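Long-range contacts in DegV domain-containing protein spr0652 (PDB 6CNG), which probably binds long-chain fatty acids as a DegV-family carrier protein, and holds a molecule of linoleic acid in this crystal structure: residues A[24-29]-A[99-104]; A[233-238]-A[261-266]. All blocks are in the same frame, centred on the assembly; numbering follows the deposited sequence.

Overall arrangement
Interactions 1 and 2 lie on opposite sides of the chain's centre, their own centres 32 Å apart and their nearest atoms about 20 Å apart. They come in series: the pairing of 24-29 with 99-104 is complete before 233-238 meets 261-266. Interaction 1 lies within the first mixed sheet, joining strands 23-28 and 100-105; interaction 2 joins helices 228-242 and 257-270, which adjoin strand 247-253 of the second sheet in sequence. Linoleic acid is about 8 Å from the D28 side chain and about 13 Å from that of A235. The D28 end of interaction 1 is thus the nearer to the bound lipid, whereas interaction 2 holds two helices together away from the known sites.

Interaction 1 (A[24-29]-A[99-104])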
ATOM      1  N   LYS A  24     -11.729  12.407   9.087  1.00 13.67           N
ATOM      2  CA  LYS A  24     -11.337  11.977   7.758  1.00 17.05           C
ATOM      3  C   LYS A  24     -10.117  11.066   7.860  1.00 15.51           C
ATOM      4  O   LYS A  24      -9.169  11.354   8.597  1.00 12.76           O
ATOM      5  CB  LYS A  24     -11.038  13.158   6.832  1.00 16.06           C
ATOM      6  CG  LYS A  24     -12.086  13.379   5.795  1.00 17.61           C
ATOM      7  CD  LYS A  24     -11.826  14.607   4.920  1.00 17.80           C
ATOM      8  CE  LYS A  24     -12.941  14.841   3.905  1.00 17.17           C
ATOM      9  NZ  LYS A  24     -12.706  15.973   2.941  1.00 18.00           N
ATOM     10  N   ILE A  25     -10.167   9.958   7.137  1.00 13.53           N
ATOM     11  CA  ILE A  25      -9.003   9.122   6.883  1.00 14.15           C
ATOM     12  C   ILE A  25      -8.608   9.352   5.434  1.00 14.82           C
ATOM     13  O   ILE A  25      -9.391   9.074   4.519  1.00 12.58           O
ATOM     14  CB  ILE A  25      -9.302   7.637   7.141  1.00 13.67           C
ATOM     15  CG1 ILE A  25      -9.678   7.417   8.601  1.00 12.25           C
ATOM     16  CG2 ILE A  25      -8.097   6.798   6.767  1.00 16.67           C
ATOM     17  CD1 ILE A  25     -10.236   6.029   8.868  1.00 14.72           C
ATOM     18  N   ILE A  26      -7.401   9.868   5.238  1.00 14.73           N
ATOM     19  CA  ILE A  26      -6.867  10.193   3.921  1.00 14.00           C
ATOM     20  C   ILE A  26      -5.707   9.256   3.640  1.00 11.56           C
ATOM     21  O   ILE A  26      -4.920   8.949   4.530  1.00 14.50           O
ATOM     22  CB  ILE A  26      -6.401  11.659   3.848  1.00 14.04           C
ATOM     23  CG1 ILE A  26      -7.457  12.585   4.427  1.00 15.32           C
ATOM     24  CG2 ILE A  26      -6.109  12.026   2.416  1.00 21.15           C
ATOM     25  CD1 ILE A  26      -7.075  14.030   4.454  1.00 15.87           C
ATOM     26  N   ALA A  27      -5.628   8.771   2.416  1.00 13.54           N
ATOM     27  CA  ALA A  27      -4.508   7.942   2.012  1.00 16.36           C
ATOM     28  C   ALA A  27      -4.164   8.266   0.571  1.00 13.62           C
ATOM     29  O   ALA A  27      -5.018   8.692  -0.190  1.00 17.12           O
ATOM     30  CB  ALA A  27      -4.834   6.442   2.129  1.00 16.00           C
ATOM     31  N   ASP A  28      -2.911   8.079   0.202  1.00 14.46           N
ATOM     32  CA  ASP A  28      -2.576   8.181  -1.213  1.00 11.62           C
ATOM     33  C   ASP A  28      -2.884   6.855  -1.935  1.00 12.68           C
ATOM     34  O   ASP A  28      -3.254   5.855  -1.319  1.00 16.18           O
ATOM     35  CB  ASP A  28      -1.132   8.664  -1.377  1.00 12.44           C
ATOM     36  CG  ASP A  28      -0.103   7.697  -0.813  1.00 13.65           C
ATOM     37  OD1 ASP A  28      -0.299   6.460  -0.957  1.00 16.47           O
ATOM     38  OD2 ASP A  28       0.916   8.173  -0.257  1.00 16.70           O
ATOM     39  N   SER A  29      -2.726   6.843  -3.261  1.00 13.18           N
ATOM     40  CA  SER A  29      -3.121   5.676  -4.054  1.00 16.94           C
ATOM     41  C   SER A  29      -2.117   4.486  -3.985  1.00 17.81           C
ATOM     42  O   SER A  29      -2.262   3.510  -4.743  1.00 21.73           O
ATOM     43  CB  SER A  29      -3.488   6.106  -5.472  1.00 14.93           C
ATOM     44  OG  SER A  29      -2.382   6.557  -6.188  1.00 16.65           O
ATOM     45  N   LYS A  99     -12.542  17.848  11.201  1.00 18.54           N
ATOM     46  CA  LYS A  99     -11.811  18.396  12.337  1.00 19.97           C
ATOM     47  C   LYS A  99     -10.705  17.470  12.844  1.00 17.44           C
ATOM     48  O   LYS A  99      -9.731  17.939  13.443  1.00 19.13           O
ATOM     49  CB  LYS A  99     -12.784  18.704  13.489  1.00 28.00           C
ATOM     50  CG  LYS A  99     -13.977  19.625  13.149  1.00 38.13           C
ATOM     51  CD  LYS A  99     -15.232  18.834  12.711  1.00 45.48           C
ATOM     52  CE  LYS A  99     -16.543  19.293  13.387  1.00 48.30           C
ATOM     53  NZ  LYS A  99     -16.604  18.978  14.842  1.00 50.11           N
ATOM     54  N   ASN A 100     -10.847  16.171  12.619  1.00 15.48           N
ATOM     55  CA  ASN A 100      -9.901  15.156  13.054  1.00 16.07           C
ATOM     56  C   ASN A 100      -9.440  14.407  11.806  1.00 16.06           C
ATOM     57  O   ASN A 100     -10.240  13.706  11.182  1.00 16.37           O
ATOM     58  CB  ASN A 100     -10.611  14.191  13.996  1.00 17.86           C
ATOM     59  CG  ASN A 100     -10.794  14.734  15.397  1.00 19.04           C
ATOM     60  OD1 ASN A 100     -10.483  15.864  15.703  1.00 19.11           O
ATOM     61  ND2 ASN A 100     -11.304  13.899  16.257  1.00 26.64           N
ATOM     62  N   ILE A 101      -8.152  14.520  11.452  1.00 16.07           N
ATOM     63  CA  ILE A 101      -7.634  14.007  10.184  1.00 16.82           C
ATOM     64  C   ILE A 101      -6.417  13.124  10.406  1.00 12.87           C
ATOM     65  O   ILE A 101      -5.446  13.541  11.036  1.00 12.29           O
ATOM     66  CB  ILE A 101      -7.266  15.142   9.213  1.00 14.88           C
ATOM     67  CG1 ILE A 101      -8.488  15.986   8.884  1.00 15.59           C
ATOM     68  CG2 ILE A 101      -6.692  14.574   7.948  1.00 16.72           C
ATOM     69  CD1 ILE A 101      -8.155  17.313   8.281  1.00 15.25           C
ATOM     70  N   PHE A 102      -6.463  11.917   9.845  1.00 14.62           N
ATOM     71  CA  PHE A 102      -5.323  11.023   9.731  1.00 14.28           C
ATOM     72  C   PHE A 102      -4.979  10.851   8.269  1.00 15.18           C
ATOM     73  O   PHE A 102      -5.857  10.702   7.420  1.00 15.05           O
ATOM     74  CB  PHE A 102      -5.612   9.655  10.343  1.00 12.30           C
ATOM     75  CG  PHE A 102      -5.847   9.738  11.780  1.00 14.50           C
ATOM     76  CD1 PHE A 102      -7.070  10.112  12.273  1.00 18.49           C
ATOM     77  CD2 PHE A 102      -4.818   9.531  12.656  1.00 20.09           C
ATOM     78  CE1 PHE A 102      -7.264  10.245  13.628  1.00 19.73           C
ATOM     79  CE2 PHE A 102      -5.010   9.655  14.001  1.00 20.16           C
ATOM     80  CZ  PHE A 102      -6.228  10.012  14.482  1.00 18.50           C
ATOM     81  N   LEU A 103      -3.694  10.832   7.995  1.00 15.44           N
ATOM     82  CA  LEU A 103      -3.205  10.780   6.638  1.00 15.92           C
ATOM     83  C   LEU A 103      -2.126   9.720   6.612  1.00 14.20           C
ATOM     84  O   LEU A 103      -1.099   9.864   7.267  1.00 20.40           O
ATOM     85  CB  LEU A 103      -2.674  12.158   6.237  1.00 16.54           C
ATOM     86  CG  LEU A 103      -2.360  12.426   4.778  1.00 23.09           C
ATOM     87  CD1 LEU A 103      -1.835  13.833   4.644  1.00 21.24           C
ATOM     88  CD2 LEU A 103      -1.387  11.427   4.188  1.00 31.21           C
ATOM     89  N   VAL A 104      -2.365   8.654   5.869  1.00 14.02           N
ATOM     90  CA  VAL A 104      -1.400   7.585   5.697  1.00 12.06           C
ATOM     91  C   VAL A 104      -0.856   7.697   4.290  1.00 10.88           C
ATOM     92  O   VAL A 104      -1.616   7.657   3.320  1.00 16.29           O
ATOM     93  CB  VAL A 104      -2.053   6.214   5.905  1.00 15.24           C
ATOM     94  CG1 VAL A 104      -1.014   5.115   5.913  1.00 17.51           C
ATOM     95  CG2 VAL A 104      -2.843   6.214   7.169  1.00 22.82           C
TER
HETATM   96  O   HOH W   1      -1.484   5.237   1.371  1.00 22.63           O
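I26 and I101 touch across two neighbouring parallel strands of the mixed sheet, I26 CD1 lying 3.6 Å from I101 CG2 as the two side chains cross obliquely. With CG1 anti to its own carbonyl carbon (chi1 -47°), I26 sends CD1 back toward I101. F95 of helix 88-95 packs against both isoleucines. On the other face, I25, F102 and V104 meet L152 of helix 143-157. The backbones are joined by four hydrogen bonds with N-H...O angles of 161-169°: K24 N to N100 O, F102 N to K24 O (3.0 Å), I26 N to F102 O (2.8 Å) and V104 N to I26 O.

Pairing slackens at the D28 end, where D28 N to V104 O is a weak 3.4 Å hydrogen bond. A water lies 2.9 Å from D28 OD1 and 3.1 Å from V104 O. At the other end K24 is partly exposed, its NZ hydrogen-bonded to the carbonyls of A94 and E96. D28 OD2 is held by S113 OG and I106 N, and the D28 side chain is about 6 Å from that of S111, which probably binds the fatty acid, as in relatives. The strand pairing thus ends at a buried carboxylate held by several hydrogen bonds beside the likely fatty-acid head-group site.

Interaction 2 (A[233-238]-A[261-266]); sequences QAAYDE and QQLSER
R266 lays its guanidinium flat over one face of the Y236 ring, the two planes only 15° apart. This cation-pi stack joins helix 257-270, the crossover helix of the beta-alpha-beta unit formed by parallel strands 247-253 and 275-280, to helix 228-242 packed beside it; the axes of the short segments run 39° apart at a closest approach of 10.3 Å. R266 CZ lies 3.6 Å from the ring centroid, and R266 CD adds a CH-pi contact over the ring. Bends at chi2 and chi3 bring the arginine chain onto the ring, while Y236 has CG anti to its backbone N (chi1 171°), which carries the ring toward the partner helix. Y236 OH is hydrogen-bonded to T270 OG1, tying the outer end of the ring to helix 257-270 as well.

Closer to the backbones the contact is apolar. L263 divides its two methyl groups between neighbouring residues: CD1 is 4.0 Å from Y236 CB, and CD2 is 4.1 Å from A235 CB. The polar margin is less direct. Q233 OE1 sits 3.0 Å from R266 NH1, but the angle is too poor for a hydrogen bond. Q233 NE2 instead donates to D237 OD1 at 3.0 Å. A water bridges the helices, accepting weakly from Q233 NE2 and, at 2.6 Å, from R266 NH2.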
ATOM      1  N   GLN A 233       4.981 -21.341  -1.430  1.00 19.21           N
ATOM      2  CA  GLN A 233       5.673 -21.904  -0.278  1.00 22.67           C
ATOM      3  C   GLN A 233       6.555 -20.861   0.401  1.00 16.44           C
ATOM      4  O   GLN A 233       6.562 -20.752   1.630  1.00 19.29           O
ATOM      5  CB  GLN A 233       6.481 -23.129  -0.706  1.00 25.84           C
ATOM      6  CG  GLN A 233       7.109 -23.929   0.453  1.00 25.40           C
ATOM      7  CD  GLN A 233       6.099 -24.663   1.326  1.00 23.80           C
ATOM      8  OE1 GLN A 233       5.294 -25.484   0.848  1.00 21.04           O
ATOM      9  NE2 GLN A 233       6.170 -24.402   2.631  1.00 25.27           N
ATOM     10  N   ALA A 234       7.297 -20.080  -0.384  1.00 15.43           N
ATOM     11  CA  ALA A 234       8.194 -19.086   0.187  1.00 15.33           C
ATOM     12  C   ALA A 234       7.415 -18.040   0.949  1.00 12.72           C
ATOM     13  O   ALA A 234       7.816 -17.633   2.037  1.00 14.86           O
ATOM     14  CB  ALA A 234       9.002 -18.412  -0.918  1.00 16.96           C
ATOM     15  N   ALA A 235       6.306 -17.584   0.380  1.00 15.46           N
ATOM     16  CA  ALA A 235       5.484 -16.576   1.028  1.00 15.00           C
ATOM     17  C   ALA A 235       4.862 -17.102   2.313  1.00 14.23           C
ATOM     18  O   ALA A 235       4.765 -16.383   3.298  1.00 14.51           O
ATOM     19  CB  ALA A 235       4.414 -16.121   0.053  1.00 20.57           C
ATOM     20  N   TYR A 236       4.421 -18.350   2.316  1.00 14.62           N
ATOM     21  CA  TYR A 236       3.913 -18.962   3.533  1.00 14.00           C
ATOM     22  C   TYR A 236       5.014 -19.100   4.568  1.00 12.47           C
ATOM     23  O   TYR A 236       4.821 -18.754   5.729  1.00 15.51           O
ATOM     24  CB  TYR A 236       3.358 -20.334   3.167  1.00 16.89           C
ATOM     25  CG  TYR A 236       2.962 -21.236   4.301  1.00 15.78           C
ATOM     26  CD1 TYR A 236       1.667 -21.247   4.764  1.00 17.46           C
ATOM     27  CD2 TYR A 236       3.862 -22.113   4.871  1.00 14.39           C
ATOM     28  CE1 TYR A 236       1.286 -22.088   5.794  1.00 18.77           C
ATOM     29  CE2 TYR A 236       3.487 -22.956   5.891  1.00 15.71           C
ATOM     30  CZ  TYR A 236       2.189 -22.930   6.348  1.00 15.00           C
ATOM     31  OH  TYR A 236       1.752 -23.753   7.346  1.00 20.87           O
ATOM     32  N   ASP A 237       6.173 -19.620   4.165  1.00 14.14           N
ATOM     33  CA  ASP A 237       7.282 -19.768   5.097  1.00 15.61           C
ATOM     34  C   ASP A 237       7.686 -18.424   5.670  1.00 12.66           C
ATOM     35  O   ASP A 237       7.916 -18.293   6.869  1.00 13.66           O
ATOM     36  CB  ASP A 237       8.474 -20.389   4.383  1.00 15.04           C
ATOM     37  CG  ASP A 237       8.251 -21.835   4.006  1.00 16.13           C
ATOM     38  OD1 ASP A 237       7.423 -22.508   4.624  1.00 21.75           O
ATOM     39  OD2 ASP A 237       8.939 -22.324   3.096  1.00 21.38           O
ATOM     40  N   GLU A 238       7.782 -17.411   4.838  1.00 12.85           N
ATOM     41  CA  GLU A 238       8.209 -16.117   5.352  1.00 14.03           C
ATOM     42  C   GLU A 238       7.178 -15.547   6.301  1.00 12.14           C
ATOM     43  O   GLU A 238       7.526 -14.855   7.250  1.00 13.67           O
ATOM     44  CB  GLU A 238       8.488 -15.115   4.221  1.00 14.15           C
ATOM     45  CG  GLU A 238       9.652 -15.474   3.258  1.00 14.53           C
ATOM     46  CD  GLU A 238      11.035 -15.630   3.912  1.00 16.80           C
ATOM     47  OE1 GLU A 238      11.329 -14.974   4.938  1.00 18.12           O
ATOM     48  OE2 GLU A 238      11.817 -16.427   3.379  1.00 21.30           O
ATOM     49  N   GLN A 261      -5.584 -17.272  -3.824  1.00 16.71           N
ATOM     50  CA  GLN A 261      -6.513 -18.234  -3.239  1.00 17.34           C
ATOM     51  C   GLN A 261      -5.780 -19.461  -2.705  1.00 18.32           C
ATOM     52  O   GLN A 261      -6.169 -19.995  -1.666  1.00 17.74           O
ATOM     53  CB  GLN A 261      -7.644 -18.585  -4.220  1.00 17.52           C
ATOM     54  CG  GLN A 261      -8.634 -19.697  -3.739  1.00 27.47           C
ATOM     55  CD  GLN A 261      -9.437 -19.392  -2.425  1.00 32.84           C
ATOM     56  OE1 GLN A 261      -9.496 -18.259  -1.955  1.00 38.28           O
ATOM     57  NE2 GLN A 261     -10.051 -20.423  -1.854  1.00 28.04           N
ATOM     58  N   GLN A 262      -4.701 -19.898  -3.356  1.00 15.48           N
ATOM     59  CA  GLN A 262      -4.011 -21.096  -2.898  1.00 15.53           C
ATOM     60  C   GLN A 262      -3.189 -20.819  -1.652  1.00 18.08           C
ATOM     61  O   GLN A 262      -3.058 -21.695  -0.791  1.00 20.05           O
ATOM     62  CB  GLN A 262      -3.114 -21.654  -3.996  1.00 20.81           C
ATOM     63  CG  GLN A 262      -3.857 -22.065  -5.298  1.00 22.80           C
ATOM     64  CD  GLN A 262      -4.114 -23.569  -5.427  1.00 37.49           C
ATOM     65  OE1 GLN A 262      -3.634 -24.363  -4.618  1.00 49.37           O
ATOM     66  NE2 GLN A 262      -4.875 -23.960  -6.448  1.00 38.93           N
ATOM     67  N   LEU A 263      -2.607 -19.620  -1.566  1.00 15.27           N
ATOM     68  CA  LEU A 263      -1.937 -19.196  -0.345  1.00 15.33           C
ATOM     69  C   LEU A 263      -2.933 -19.030   0.798  1.00 15.23           C
ATOM     70  O   LEU A 263      -2.667 -19.478   1.919  1.00 14.94           O
ATOM     71  CB  LEU A 263      -1.163 -17.900  -0.613  1.00 13.85           C
ATOM     72  CG  LEU A 263      -0.345 -17.255   0.508  1.00 15.72           C
ATOM     73  CD1 LEU A 263       0.703 -18.185   1.040  1.00 15.99           C
ATOM     74  CD2 LEU A 263       0.303 -16.011  -0.000  1.00 14.23           C
ATOM     75  N   SER A 264      -4.100 -18.426   0.516  1.00 15.98           N
ATOM     76  CA  SER A 264      -5.134 -18.206   1.528  1.00 12.61           C
ATOM     77  C   SER A 264      -5.610 -19.517   2.130  1.00 13.14           C
ATOM     78  O   SER A 264      -5.763 -19.634   3.347  1.00 14.81           O
ATOM     79  CB  SER A 264      -6.305 -17.445   0.905  1.00 18.36           C
ATOM     80  OG  SER A 264      -7.462 -17.479   1.713  1.00 25.19           O
ATOM     81  N   GLU A 265      -5.882 -20.505   1.291  1.00 16.17           N
ATOM     82  CA  GLU A 265      -6.278 -21.804   1.811  1.00 15.86           C
ATOM     83  C   GLU A 265      -5.204 -22.377   2.725  1.00 12.51           C
ATOM     84  O   GLU A 265      -5.510 -22.802   3.833  1.00 16.82           O
ATOM     85  CB  GLU A 265      -6.639 -22.752   0.671  1.00 16.62           C
ATOM     86  CG  GLU A 265      -8.019 -22.496   0.060  1.00 24.12           C
ATOM     87  CD  GLU A 265      -9.184 -22.746   1.032  1.00 38.52           C
ATOM     88  OE1 GLU A 265     -10.243 -22.083   0.890  1.00 43.86           O
ATOM     89  OE2 GLU A 265      -9.051 -23.594   1.947  1.00 41.64           O
ATOM     90  N   ARG A 266      -3.939 -22.377   2.282  1.00 14.96           N
ATOM     91  CA  ARG A 266      -2.847 -22.916   3.094  1.00 15.40           C
ATOM     92  C   ARG A 266      -2.774 -22.228   4.441  1.00 12.59           C
ATOM     93  O   ARG A 266      -2.552 -22.873   5.470  1.00 14.96           O
ATOM     94  CB  ARG A 266      -1.500 -22.705   2.402  1.00 19.13           C
ATOM     95  CG  ARG A 266      -0.873 -23.920   1.824  1.00 25.54           C
ATOM     96  CD  ARG A 266       0.612 -24.009   2.119  1.00 24.61           C
ATOM     97  NE  ARG A 266       0.866 -24.736   3.363  1.00 36.75           N
ATOM     98  CZ  ARG A 266       2.043 -25.239   3.710  1.00 42.03           C
ATOM     99  NH1 ARG A 266       3.084 -25.090   2.893  1.00 37.29           N
ATOM    100  NH2 ARG A 266       2.172 -25.897   4.865  1.00 47.91           N
TER
HETATM  101  O   HOH W   2       4.642 -26.692   4.597  1.00 24.83           O